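Local structure of putative ATPase, AAA family (Prochlorococcus marinus subsp. pastoris str. CCMP1986, 3CTD) at residues S40-S45 and Y56-M61; S49-T54 and Y119-P124. The protein is probably a DNA-dependent ATPase of the RarA/MGS1/WRNIP1 subfamily that helps cells respond to stalled DNA replication, represented here by its C-terminal part. The protein carries 1 engineered substitution. All coordinates share one frame; numbering follows the deposited sequence.

Both contacts lie in the helical C-terminal part of this AAA family ATPase, and both use helix 51-63. Contact 1 sets the later part of that helix against helix 36-47. Contact 2 sets its first turn, and the turn before it, against the end of helix 110-121. The centres are about 11 Å apart. Along the chain the order is 40-45, 49-54, 56-61 and 119-124, so the segments of the two contacts alternate. They also touch: D50 N is 2.8 Å from S45 O, a probable hydrogen bond across the turn between helices 36-47 and 51-63. Helix 51-63 thus joins a neighbour in sequence to a distant one, and both contacts also meet the second subunit.

Contact 1 (S40-S45 and Y56-M61); sequences SAFIKS and YWLANM
A41 packs on W57, and F42 on W57, L58 and M61, in a buried and mostly apolar contact. The A41 methyl sits over one face of the W57 indole, with CB 3.7 Å from the centroid of the five-membered ring, a CH-pi contact. The ring of Y56 covers the opposite face with its CD2. S45 OG comes to the indole edge near W57 CD1, though its place is less sure, since it also lies very close to A41 O. M61 CE lies over one face of the F42 ring, a CH-pi contact; the bend at chi3 (-67°) turns it there. M61 SD sits obliquely, 5.1 Å from the F42 ring centroid, a Met-aromatic contact. F42 CE1 packs 3.8 Å from L58 CB, the two side chains running side by side. These groups join an antiparallel helical hairpin, helix 36-47 with helix 51-63, whose local axes approach to 8.9 Å at 155°. W57 NE1 hydrogen-bonds to Y173 O of the second subunit, which helps fix the indole's rotation. Replacing W57 with an alanine would probably leave the A41 methyl facing a gap and Y173 O of the second subunit without this donor. Farther out, I71 and L75 of helix 68-83 also touch F42.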
loop_
_atom_site.group_PDB
_atom_site.type_symbol
_atom_site.label_atom_id
_atom_site.label_comp_id
_atom_site.label_asym_id
_atom_site.label_seq_id
_atom_site.Cartn_x
_atom_site.Cartn_y
_atom_site.Cartn_z
ATOM N N SER B 40 -25.984 4.037 9.612
ATOM C CA SER B 40 -26.624 3.205 8.593
ATOM C C SER B 40 -26.813 3.959 7.262
ATOM O O SER B 40 -26.454 3.476 6.172
ATOM C CB SER B 40 -27.947 2.635 9.136
ATOM O OG SER B 40 -28.802 2.223 8.090
ATOM N N ALA B 41 -27.336 5.165 7.329
ATOM C CA ALA B 41 -27.500 5.954 6.095
ATOM C C ALA B 41 -26.148 6.274 5.352
ATOM O O ALA B 41 -26.063 6.330 4.097
ATOM C CB ALA B 41 -28.298 7.227 6.407
ATOM N N PHE B 42 -25.109 6.474 6.152
ATOM C CA PHE B 42 -23.719 6.661 5.701
ATOM C C PHE B 42 -23.204 5.450 4.901
ATOM O O PHE B 42 -22.811 5.559 3.754
ATOM C CB PHE B 42 -22.846 6.894 6.963
ATOM C CG PHE B 42 -21.374 7.054 6.692
ATOM C CD1 PHE B 42 -20.903 8.118 5.890
ATOM C CD2 PHE B 42 -20.444 6.168 7.287
ATOM C CE1 PHE B 42 -19.520 8.286 5.660
ATOM C CE2 PHE B 42 -19.077 6.319 7.054
ATOM C CZ PHE B 42 -18.605 7.393 6.227
ATOM N N ILE B 43 -23.255 4.274 5.497
ATOM C CA ILE B 43 -22.865 3.069 4.811
ATOM C C ILE B 43 -23.769 2.804 3.604
ATOM O O ILE B 43 -23.301 2.362 2.551
ATOM C CB ILE B 43 -22.893 1.884 5.803
ATOM C CG1 ILE B 43 -21.902 2.159 6.950
ATOM C CG2 ILE B 43 -22.588 0.574 5.096
ATOM C CD1 ILE B 43 -20.423 2.427 6.354
ATOM N N LYS B 44 -25.063 3.086 3.709
ATOM C CA LYS B 44 -25.888 2.797 2.551
ATOM C C LYS B 44 -25.583 3.741 1.437
ATOM O O LYS B 44 -25.545 3.311 0.310
ATOM C CB LYS B 44 -27.378 2.805 2.871
ATOM C CG LYS B 44 -27.733 1.964 4.064
ATOM C CD LYS B 44 -29.255 1.825 4.133
ATOM C CE LYS B 44 -29.700 1.128 5.425
ATOM N NZ LYS B 44 -29.431 -0.304 5.343
ATOM N N SER B 45 -25.330 5.018 1.728
ATOM C CA SER B 45 -24.912 5.968 0.661
ATOM C C SER B 45 -23.593 5.523 -0.033
ATOM O O SER B 45 -23.409 5.647 -1.253
ATOM C CB SER B 45 -24.731 7.387 1.259
ATOM O OG SER B 45 -25.793 7.740 2.160
ATOM N N TYR B 56 -22.725 14.129 3.313
ATOM C CA TYR B 56 -23.728 14.686 4.203
ATOM C C TYR B 56 -23.844 13.863 5.480
ATOM O O TYR B 56 -23.751 14.427 6.586
ATOM C CB TYR B 56 -25.051 14.803 3.463
ATOM C CG TYR B 56 -26.157 15.362 4.271
ATOM C CD1 TYR B 56 -26.362 16.735 4.354
ATOM C CD2 TYR B 56 -27.011 14.521 4.961
ATOM C CE1 TYR B 56 -27.380 17.253 5.141
ATOM C CE2 TYR B 56 -28.041 15.016 5.733
ATOM C CZ TYR B 56 -28.230 16.380 5.825
ATOM O OH TYR B 56 -29.279 16.868 6.583
ATOM N N TRP B 57 -23.965 12.535 5.378
ATOM C CA TRP B 57 -24.058 11.746 6.628
ATOM C C TRP B 57 -22.764 11.717 7.417
ATOM O O TRP B 57 -22.791 11.658 8.636
ATOM C CB TRP B 57 -24.622 10.315 6.397
ATOM C CG TRP B 57 -25.949 10.351 5.689
ATOM C CD1 TRP B 57 -26.189 9.980 4.409
ATOM C CD2 TRP B 57 -27.193 10.866 6.211
ATOM N NE1 TRP B 57 -27.506 10.206 4.100
ATOM C CE2 TRP B 57 -28.148 10.743 5.191
ATOM C CE3 TRP B 57 -27.589 11.415 7.460
ATOM C CZ2 TRP B 57 -29.503 11.136 5.365
ATOM C CZ3 TRP B 57 -28.925 11.816 7.642
ATOM C CH2 TRP B 57 -29.864 11.674 6.588
ATOM N N LEU B 58 -21.620 11.761 6.750
ATOM C CA LEU B 58 -20.326 11.968 7.471
ATOM C C LEU B 58 -20.365 13.262 8.297
ATOM O O LEU B 58 -20.102 13.265 9.496
ATOM C CB LEU B 58 -19.118 12.022 6.494
ATOM C CG LEU B 58 -17.749 12.209 7.146
ATOM C CD1 LEU B 58 -17.416 11.097 8.173
ATOM C CD2 LEU B 58 -16.711 12.236 6.092
ATOM N N ALA B 59 -20.722 14.356 7.641
ATOM C CA ALA B 59 -20.764 15.660 8.289
ATOM C C ALA B 59 -21.745 15.637 9.480
ATOM O O ALA B 59 -21.436 16.148 10.581
ATOM C CB ALA B 59 -21.151 16.736 7.246
ATOM N N ASN B 60 -22.920 15.035 9.259
ATOM C CA ASN B 60 -23.877 14.822 10.321
ATOM C C ASN B 60 -23.198 14.199 11.522
ATOM O O ASN B 60 -23.246 14.726 12.632
ATOM C CB ASN B 60 -24.966 13.881 9.826
ATOM C CG ASN B 60 -26.065 13.650 10.865
ATOM O OD1 ASN B 60 -25.815 13.247 12.025
ATOM N ND2 ASN B 60 -27.291 13.893 10.451
ATOM N N MET B 61 -22.529 13.071 11.286
ATOM C CA MET B 61 -21.906 12.298 12.369
ATOM C C MET B 61 -20.879 13.093 13.184
ATOM O O MET B 61 -20.867 13.011 14.417
ATOM C CB MET B 61 -21.320 10.968 11.849
ATOM C CG MET B 61 -22.374 9.882 11.411
ATOM S SD MET B 61 -21.596 8.279 11.173
ATOM C CE MET B 61 -20.651 8.800 9.751
#

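Contact 2 (S49-T54 and Y119-P124); sequences SDPDAT and YLAISP
A turn between two helices meets a helix C-terminus here. S49 closes helix 36-47 in a Schellman motif, with positive phi (63°), and D50 follows as the N-cap of helix 51-63. This turn packs against the last turn of helix 110-121, within the MgsA-type C-terminal region. The residue at the centre is A121. Its carbonyl oxygen takes a CA-H...O contact from S49, with S49 CA 3.0 Å from A121 O. Its methyl points at the first turn of helix 51-63. There A121 CB lies 3.9 Å from P51 CA and 3.7 Å from T54 OG1. The P51 ring adds a looser apolar contact, with P51 CG 4.3 Å from I122 CG2.

Local bonds shape both surfaces. D50 OD1 accepts from A53 N at 3.0 Å in a nearly straight bond, although the donor stands above the carboxylate plane. T54 OG1 lies beside its own backbone N (chi1 -71°), which turns it back along the helix to donate to D50 O at 2.8 Å. It reaches that oxygen from above the carbonyl plane. D50 O also accepts from T54 N, so two donors grip it. On the other segment, S123 OG donates to Y119 O at 2.6 Å and ties the chain leaving the helix to its last turn.

Just past the second segment, K125 NZ lies within hydrogen-bonding distance of S49 OG and of the carbonyl oxygens of L120, A121 and S123, and must share its three N-H bonds among these four. D52 OD1 accepts from F183 N and W184 N of the second subunit.

No hydrogen bond runs directly between the two segments. K125 provides a polar link between them; its positive charge probably offsets the partial negative charge at the end of helix 110-121 while holding S49 beside it.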
loop_
_atom_site.group_PDB
_atom_site.type_symbol
_atom_site.label_atom_id
_atom_site.label_comp_id
_atom_site.label_asym_id
_atom_site.label_seq_id
_atom_site.Cartn_x
_atom_site.Cartn_y
_atom_site.Cartn_z
ATOM N N SER B 49 -23.097 4.168 -3.902
ATOM C CA SER B 49 -22.181 4.931 -4.760
ATOM C C SER B 49 -22.614 6.394 -4.832
ATOM O O SER B 49 -22.497 7.060 -5.864
ATOM C CB SER B 49 -22.025 4.313 -6.164
ATOM O OG SER B 49 -21.606 2.954 -6.073
ATOM N N ASP B 50 -23.113 6.902 -3.718
ATOM C CA ASP B 50 -23.498 8.318 -3.676
ATOM C C ASP B 50 -22.540 9.138 -2.795
ATOM O O ASP B 50 -22.707 9.177 -1.578
ATOM C CB ASP B 50 -24.943 8.447 -3.184
ATOM C CG ASP B 50 -25.517 9.859 -3.359
ATOM O OD1 ASP B 50 -24.764 10.845 -3.479
ATOM O OD2 ASP B 50 -26.753 9.978 -3.345
ATOM N N PRO B 51 -21.533 9.782 -3.413
ATOM C CA PRO B 51 -20.536 10.607 -2.720
ATOM C C PRO B 51 -21.156 11.792 -2.013
ATOM O O PRO B 51 -20.788 12.105 -0.865
ATOM C CB PRO B 51 -19.628 11.097 -3.847
ATOM C CG PRO B 51 -20.391 10.827 -5.146
ATOM C CD PRO B 51 -21.245 9.639 -4.850
ATOM N N ASP B 52 -22.113 12.456 -2.657
ATOM C CA ASP B 52 -22.783 13.564 -1.964
ATOM C C ASP B 52 -23.471 13.148 -0.696
ATOM O O ASP B 52 -23.238 13.750 0.355
ATOM C CB ASP B 52 -23.791 14.213 -2.869
ATOM C CG ASP B 52 -23.138 14.752 -4.096
ATOM O OD1 ASP B 52 -22.250 15.595 -3.939
ATOM O OD2 ASP B 52 -23.465 14.303 -5.201
ATOM N N ALA B 53 -24.344 12.143 -0.766
ATOM C CA ALA B 53 -25.021 11.729 0.466
ATOM C C ALA B 53 -24.022 11.199 1.484
ATOM O O ALA B 53 -24.173 11.430 2.706
ATOM C CB ALA B 53 -26.064 10.709 0.178
ATOM N N THR B 54 -23.010 10.486 0.979
ATOM C CA THR B 54 -21.914 10.018 1.809
ATOM C C THR B 54 -21.383 11.190 2.601
ATOM O O THR B 54 -21.279 11.108 3.823
ATOM C CB THR B 54 -20.793 9.303 0.990
ATOM O OG1 THR B 54 -21.291 8.047 0.554
ATOM C CG2 THR B 54 -19.555 9.012 1.808
ATOM N N TYR B 119 -13.716 7.704 -1.233
ATOM C CA TYR B 119 -13.035 6.660 -1.999
ATOM C C TYR B 119 -13.900 5.395 -2.156
ATOM O O TYR B 119 -13.973 4.811 -3.234
ATOM C CB TYR B 119 -11.737 6.312 -1.291
ATOM C CG TYR B 119 -10.959 5.253 -1.990
ATOM C CD1 TYR B 119 -9.885 5.556 -2.792
ATOM C CD2 TYR B 119 -11.288 3.928 -1.845
ATOM C CE1 TYR B 119 -9.138 4.532 -3.444
ATOM C CE2 TYR B 119 -10.553 2.895 -2.499
ATOM C CZ TYR B 119 -9.482 3.203 -3.285
ATOM O OH TYR B 119 -8.772 2.170 -3.905
ATOM N N LEU B 120 -14.506 4.949 -1.049
ATOM C CA LEU B 120 -15.425 3.816 -1.072
ATOM C C LEU B 120 -16.687 4.153 -1.866
ATOM O O LEU B 120 -17.120 3.345 -2.669
ATOM C CB LEU B 120 -15.770 3.363 0.342
ATOM C CG LEU B 120 -14.570 2.851 1.132
ATOM C CD1 LEU B 120 -14.982 2.309 2.506
ATOM C CD2 LEU B 120 -13.837 1.787 0.305
ATOM N N ALA B 121 -17.260 5.348 -1.683
ATOM C CA ALA B 121 -18.469 5.723 -2.422
ATOM C C ALA B 121 -18.303 5.594 -3.944
ATOM O O ALA B 121 -19.220 5.167 -4.636
ATOM C CB ALA B 121 -18.867 7.122 -2.069
ATOM N N ILE B 122 -17.135 5.980 -4.472
ATOM C CA ILE B 122 -16.929 5.933 -5.899
ATOM C C ILE B 122 -16.222 4.682 -6.404
ATOM O O ILE B 122 -15.966 4.589 -7.602
ATOM C CB ILE B 122 -16.213 7.218 -6.430
ATOM C CG1 ILE B 122 -14.748 7.328 -5.960
ATOM C CG2 ILE B 122 -16.960 8.455 -5.964
ATOM C CD1 ILE B 122 -14.074 8.617 -6.435
ATOM N N SER B 123 -15.900 3.715 -5.533
ATOM C CA SER B 123 -15.239 2.499 -6.027
ATOM C C SER B 123 -16.261 1.589 -6.645
ATOM O O SER B 123 -17.445 1.636 -6.227
ATOM C CB SER B 123 -14.555 1.744 -4.891
ATOM O OG SER B 123 -13.534 2.531 -4.331
ATOM N N PRO B 124 -15.828 0.716 -7.606
ATOM C CA PRO B 124 -16.762 -0.358 -8.019
ATOM C C PRO B 124 -17.121 -1.201 -6.798
ATOM O O PRO B 124 -16.317 -1.331 -5.908
ATOM C CB PRO B 124 -15.964 -1.195 -9.072
ATOM C CG PRO B 124 -14.525 -0.866 -8.870
ATOM C CD PRO B 124 -14.529 0.611 -8.308
#